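Local coordinates for secreted protein (Streptomyces lividans TK24, PDB 5LXZ) that is a secreted copper metalloradical protein of the galactose oxidase-like AA5 family, probably oxidising a substrate at its copper site, at residues A[7-11]-A[12-16]; A[498-501]-A[502-506]. The protein carries 1 engineered substitution. All coordinates share one frame; numbering follows the deposited sequence.

Contact 1: A[7-11]-A[12-16]; sequences EYKAA and NGKWE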
loop_
_atom_site.group_PDB
_atom_site.type_symbol
_atom_site.label_atom_id
_atom_site.label_comp_id
_atom_site.label_asym_id
_atom_site.label_seq_id
_atom_site.Cartn_x
_atom_site.Cartn_y
_atom_site.Cartn_z
ATOM N N GLU A 7 5.922 18.695 -30.187
ATOM C CA GLU A 7 7.112 17.859 -30.180
ATOM C C GLU A 7 7.482 17.372 -28.754
ATOM O O GLU A 7 7.794 16.170 -28.562
ATOM C CB GLU A 7 8.306 18.573 -30.860
ATOM C CG GLU A 7 8.704 19.961 -30.316
ATOM C CD GLU A 7 7.965 21.170 -30.931
ATOM O OE1 GLU A 7 6.818 21.038 -31.477
ATOM O OE2 GLU A 7 8.548 22.283 -30.837
ATOM N N TYR A 8 7.411 18.291 -27.800
ATOM C CA TYR A 8 7.740 17.973 -26.412
ATOM C C TYR A 8 6.743 16.928 -25.879
ATOM O O TYR A 8 7.137 15.912 -25.267
ATOM C CB TYR A 8 7.718 19.220 -25.554
ATOM C CG TYR A 8 8.166 18.954 -24.145
ATOM C CD1 TYR A 8 9.484 19.052 -23.774
ATOM C CD2 TYR A 8 7.238 18.542 -23.191
ATOM C CE1 TYR A 8 9.878 18.784 -22.469
ATOM C CE2 TYR A 8 7.620 18.288 -21.900
ATOM C CZ TYR A 8 8.924 18.362 -21.553
ATOM O OH TYR A 8 9.333 18.090 -20.274
ATOM N N LYS A 9 5.459 17.171 -26.123
ATOM C CA LYS A 9 4.412 16.257 -25.642
ATOM C C LYS A 9 4.514 14.898 -26.295
ATOM O O LYS A 9 4.290 13.847 -25.665
ATOM C CB LYS A 9 3.034 16.865 -25.843
ATOM C CG LYS A 9 2.847 18.103 -24.980
ATOM C CD LYS A 9 1.464 18.701 -25.047
ATOM C CE LYS A 9 1.109 19.101 -26.472
ATOM N NZ LYS A 9 -0.069 20.019 -26.536
ATOM N N ALA A 10 4.854 14.873 -27.578
ATOM C CA ALA A 10 5.037 13.572 -28.255
ATOM C C ALA A 10 6.145 12.711 -27.650
ATOM O O ALA A 10 6.069 11.468 -27.723
ATOM C CB ALA A 10 5.315 13.780 -29.741
ATOM N N ALA A 11 7.139 13.348 -27.044
ATOM C CA ALA A 11 8.245 12.660 -26.415
ATOM C C ALA A 11 7.984 12.430 -24.904
ATOM O O ALA A 11 8.440 11.435 -24.357
ATOM C CB ALA A 11 9.516 13.431 -26.606
ATOM N N ASN A 12 7.243 13.336 -24.259
ATOM C CA ASN A 12 7.239 13.402 -22.784
ATOM C C ASN A 12 5.874 13.315 -22.137
ATOM O O ASN A 12 5.801 13.238 -20.920
ATOM C CB ASN A 12 7.934 14.681 -22.337
ATOM C CG ASN A 12 9.376 14.679 -22.708
ATOM O OD1 ASN A 12 10.130 13.836 -22.247
ATOM N ND2 ASN A 12 9.779 15.590 -23.602
ATOM N N GLY A 13 4.821 13.367 -22.930
ATOM C CA GLY A 13 3.471 13.518 -22.416
ATOM C C GLY A 13 3.221 14.851 -21.756
ATOM O O GLY A 13 3.967 15.810 -21.960
ATOM N N LYS A 14 2.167 14.915 -20.951
ATOM C CA LYS A 14 1.716 16.185 -20.368
ATOM C C LYS A 14 0.918 15.927 -19.108
ATOM O O LYS A 14 0.117 14.987 -19.090
ATOM C CB LYS A 14 0.824 16.953 -21.359
ATOM C CG LYS A 14 0.328 18.271 -20.771
ATOM C CD LYS A 14 -0.240 19.289 -21.758
ATOM C CE LYS A 14 -1.020 20.365 -21.001
ATOM N NZ LYS A 14 -0.186 21.179 -20.063
ATOM N N TRP A 15 1.138 16.749 -18.103
ATOM C CA TRP A 15 0.391 16.712 -16.844
ATOM C C TRP A 15 -0.606 17.839 -16.794
ATOM O O TRP A 15 -0.321 18.957 -17.296
ATOM C CB TRP A 15 1.357 16.898 -15.672
ATOM C CG TRP A 15 2.315 15.772 -15.471
ATOM C CD1 TRP A 15 3.512 15.576 -16.066
ATOM C CD2 TRP A 15 2.125 14.675 -14.595
ATOM N NE1 TRP A 15 4.118 14.416 -15.607
ATOM C CE2 TRP A 15 3.265 13.842 -14.689
ATOM C CE3 TRP A 15 1.101 14.328 -13.719
ATOM C CZ2 TRP A 15 3.394 12.681 -13.918
ATOM C CZ3 TRP A 15 1.251 13.195 -12.936
ATOM C CH2 TRP A 15 2.378 12.397 -13.045
ATOM N N GLU A 16 -1.739 17.592 -16.169
ATOM C CA GLU A 16 -2.723 18.646 -15.927
ATOM C C GLU A 16 -3.274 18.479 -14.528
ATOM O O GLU A 16 -3.608 17.368 -14.134
ATOM C CB GLU A 16 -3.857 18.536 -16.928
ATOM C CG GLU A 16 -4.966 19.584 -16.760
ATOM C CD GLU A 16 -6.074 19.523 -17.812
ATOM O OE1 GLU A 16 -6.150 18.544 -18.586
ATOM O OE2 GLU A 16 -6.887 20.474 -17.846
#
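Tyr8 and Asn12, one helical turn apart, make the tight side of the link between the last turn of helix 6-12 and the start of strand 14-18. The amide nitrogen of Asn12 sits over the middle of the tyrosine ring, 3.4 Å from CE1, with the amide plane tilted 41° against the ring. Asn12 CB lies over the same face, 4.1 Å from the ring centroid, a CH-pi contact. The ring can be placed there because CG of Tyr8 stands anti to the backbone N (chi1 -175°), which swings the ring to lie against the Asn12 side chain. Asn12 ND2 also reaches back to Tyr8 O at 3.1 Å, a weak bond, and the backbone N of Asn12 adds another weak one to that oxygen. Gly13 N closes the turn more firmly on Lys9 O (2.8 Å, N-H...O 145°), and its positive phi, which favours glycine, ends the helix.

On the other side the packing is thinner. Lys9 and Lys14 run side by side in the same direction and meet only through their methylenes, CD to CD at 3.8 Å. Lys9 NZ and Lys14 NZ stay 6.6 Å apart, and both find polar partners on Asn4: Lys14 NZ bonds to its OD1, while Lys9 NZ makes a weak bond to its backbone O.

The chemistry implies a division of labour: Asn12 N and Gly13 N supply the last i to i+4 bonds of the helix, Asn12 ND2 reinforces the first of them, and Asn12 O, past the helical bonds, is taken by Tyr499 OH, whereas the lysines contribute aliphatic contact and keep their like charges separated.

Contact 2: A[498-501]-A[502-506]; sequences IYTP and PYLYR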
loop_
_atom_site.group_PDB
_atom_site.type_symbol
_atom_site.label_atom_id
_atom_site.label_comp_id
_atom_site.label_asym_id
_atom_site.label_seq_id
_atom_site.Cartn_x
_atom_site.Cartn_y
_atom_site.Cartn_z
ATOM N N ILE A 498 -3.873 14.576 -13.796
ATOM C CA ILE A 498 -3.938 13.575 -14.849
ATOM C C ILE A 498 -2.696 13.651 -15.685
ATOM O O ILE A 498 -2.325 14.753 -16.125
ATOM C CB ILE A 498 -5.131 13.843 -15.748
ATOM C CG1 ILE A 498 -6.375 13.871 -14.912
ATOM C CG2 ILE A 498 -5.243 12.824 -16.873
ATOM C CD1 ILE A 498 -6.688 12.629 -14.217
ATOM N N TYR A 499 -2.051 12.523 -15.893
ATOM C CA TYR A 499 -0.933 12.428 -16.787
ATOM C C TYR A 499 -1.380 11.779 -18.080
ATOM O O TYR A 499 -1.961 10.687 -18.105
ATOM C CB TYR A 499 0.238 11.641 -16.162
ATOM C CG TYR A 499 1.410 11.499 -17.105
ATOM C CD1 TYR A 499 2.127 12.615 -17.506
ATOM C CD2 TYR A 499 1.748 10.275 -17.646
ATOM C CE1 TYR A 499 3.177 12.495 -18.382
ATOM C CE2 TYR A 499 2.824 10.124 -18.499
ATOM C CZ TYR A 499 3.505 11.260 -18.929
ATOM O OH TYR A 499 4.556 11.072 -19.789
ATOM N N THR A 500 -1.047 12.418 -19.204
ATOM C CA THR A 500 -1.311 11.883 -20.524
ATOM C C THR A 500 0.036 11.437 -21.100
ATOM O O THR A 500 0.918 12.280 -21.352
ATOM C CB THR A 500 -1.912 12.975 -21.437
ATOM O OG1 THR A 500 -3.164 13.390 -20.919
ATOM C CG2 THR A 500 -2.132 12.451 -22.822
ATOM N N PRO A 501 0.240 10.142 -21.298
ATOM C CA PRO A 501 1.571 9.676 -21.702
ATOM C C PRO A 501 1.875 10.042 -23.182
ATOM O O PRO A 501 0.962 10.370 -23.920
ATOM C CB PRO A 501 1.500 8.135 -21.518
ATOM C CG PRO A 501 0.398 7.979 -20.499
ATOM C CD PRO A 501 -0.604 9.028 -20.810
ATOM N N PRO A 502 3.120 9.901 -23.587
ATOM C CA PRO A 502 3.500 10.236 -24.974
ATOM C C PRO A 502 2.659 9.511 -26.010
ATOM O O PRO A 502 2.380 10.050 -27.094
ATOM C CB PRO A 502 4.931 9.739 -25.041
ATOM C CG PRO A 502 5.454 9.840 -23.645
ATOM C CD PRO A 502 4.283 9.531 -22.772
ATOM N N TYR A 503 2.209 8.286 -25.695
ATOM C CA TYR A 503 1.455 7.492 -26.668
ATOM C C TYR A 503 0.114 8.067 -27.090
ATOM O O TYR A 503 -0.475 7.575 -28.074
ATOM C CB TYR A 503 1.361 6.012 -26.239
ATOM C CG TYR A 503 0.706 5.665 -24.891
ATOM C CD1 TYR A 503 -0.458 6.271 -24.479
ATOM C CD2 TYR A 503 1.237 4.681 -24.094
ATOM C CE1 TYR A 503 -1.065 5.953 -23.279
ATOM C CE2 TYR A 503 0.630 4.334 -22.883
ATOM C CZ TYR A 503 -0.513 4.975 -22.492
ATOM O OH TYR A 503 -1.106 4.629 -21.282
ATOM N N LEU A 504 -0.379 9.096 -26.398
ATOM C CA LEU A 504 -1.576 9.772 -26.833
ATOM C C LEU A 504 -1.300 11.045 -27.623
ATOM O O LEU A 504 -2.256 11.721 -28.003
ATOM C CB LEU A 504 -2.480 10.060 -25.672
ATOM C CG LEU A 504 -2.998 8.795 -24.965
ATOM C CD1 LEU A 504 -4.072 9.153 -23.979
ATOM C CD2 LEU A 504 -3.481 7.704 -25.918
ATOM N N TYR A 505 -0.033 11.317 -27.886
ATOM C CA TYR A 505 0.425 12.499 -28.690
ATOM C C TYR A 505 1.082 12.092 -29.980
ATOM O O TYR A 505 2.057 12.727 -30.427
ATOM C CB TYR A 505 1.379 13.338 -27.849
ATOM C CG TYR A 505 0.678 14.066 -26.757
ATOM C CD1 TYR A 505 -0.129 15.185 -27.039
ATOM C CD2 TYR A 505 0.771 13.658 -25.412
ATOM C CE1 TYR A 505 -0.801 15.858 -26.050
ATOM C CE2 TYR A 505 0.121 14.358 -24.411
ATOM C CZ TYR A 505 -0.694 15.447 -24.722
ATOM O OH TYR A 505 -1.383 16.170 -23.777
ATOM N N ARG A 506 0.517 11.051 -30.575
ATOM C CA ARG A 506 1.092 10.329 -31.704
ATOM C C ARG A 506 0.001 10.269 -32.783
ATOM O O ARG A 506 -0.835 11.178 -32.862
ATOM C CB ARG A 506 1.575 8.945 -31.219
ATOM C CG ARG A 506 3.087 8.854 -31.157
ATOM C CD ARG A 506 3.553 8.348 -29.809
ATOM N NE ARG A 506 4.853 8.882 -29.414
ATOM C CZ ARG A 506 5.588 8.345 -28.451
ATOM N NH1 ARG A 506 5.124 7.276 -27.807
ATOM N NH2 ARG A 506 6.773 8.859 -28.126
#
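Where strand 496-500 leaves its four-stranded antiparallel sheet, a Pro-Pro pair turns the chain straight into a short 3-10 segment. The evidence is the i to i+3 bond from Leu504 N to Pro501 O, 3.1 Å long and nearly straight at 170°, although the donor approaches from well above the carbonyl plane. A second bond of the same span, Tyr505 N to Pro502 O at 2.8 Å, continues the turn.

Side chains pack around this bend. Pro501 lies alongside Tyr503 and lays its ring on one aromatic face: CB is 3.8 Å from the ring centroid and 12° off the normal, a CH-pi contact, while CG meets CZ at 3.7 Å. Tyr503 achieves this by holding CG between its backbone N and carbonyl carbon (chi1 59°), which folds the ring back over the proline, and its hydroxyl is bonded to Gly470 O. Replacing Tyr503 with an alanine would probably uncover the Pro501 ring and leave the Gly470 carbonyl without this donor.

Thr500 packs on Tyr505. The two side chains cross at about a right angle, with Thr500 CG2 3.4 Å from Tyr505 CE2; the same methyl also touches Leu504 CB at 3.7 Å, while OG1 turns to Arg471 NE. Thr500 O lies in the plane of the Tyr505 ring, at its edge. From the strand, Tyr499 OH meets Pro502 CD at 3.4 Å and has its hydrogen bond with Asn12 O.

Two successive i to i+3 bonds, with a proline in the first position, thus define a 3-10 segment that follows a blade strand of the Kelch-type beta-propeller.

Both contacts serve the same sheet, whose neighbouring strands 14-18 and 496-500 they respectively lead into and out of; their centres are about 6 Å apart. Contact 1 is a surface contact that mixes backbone and amide hydrogen bonds with Asn12 over the Tyr8 ring and lysine methylenes side by side. Contact 2 is mostly buried and apolar, with prolines against tyrosines and a single hydrogen bond across it. They are joined by Lys14 O to Thr500 N, probably a hydrogen bond at 2.8 Å, and by the rings of Trp15 and Tyr499. With 14-18 outermost beside 496-500, the pairing is consistent with the 'Velcro' closure of a beta-propeller, an N-terminal strand completing a blade of strands from much later in the chain.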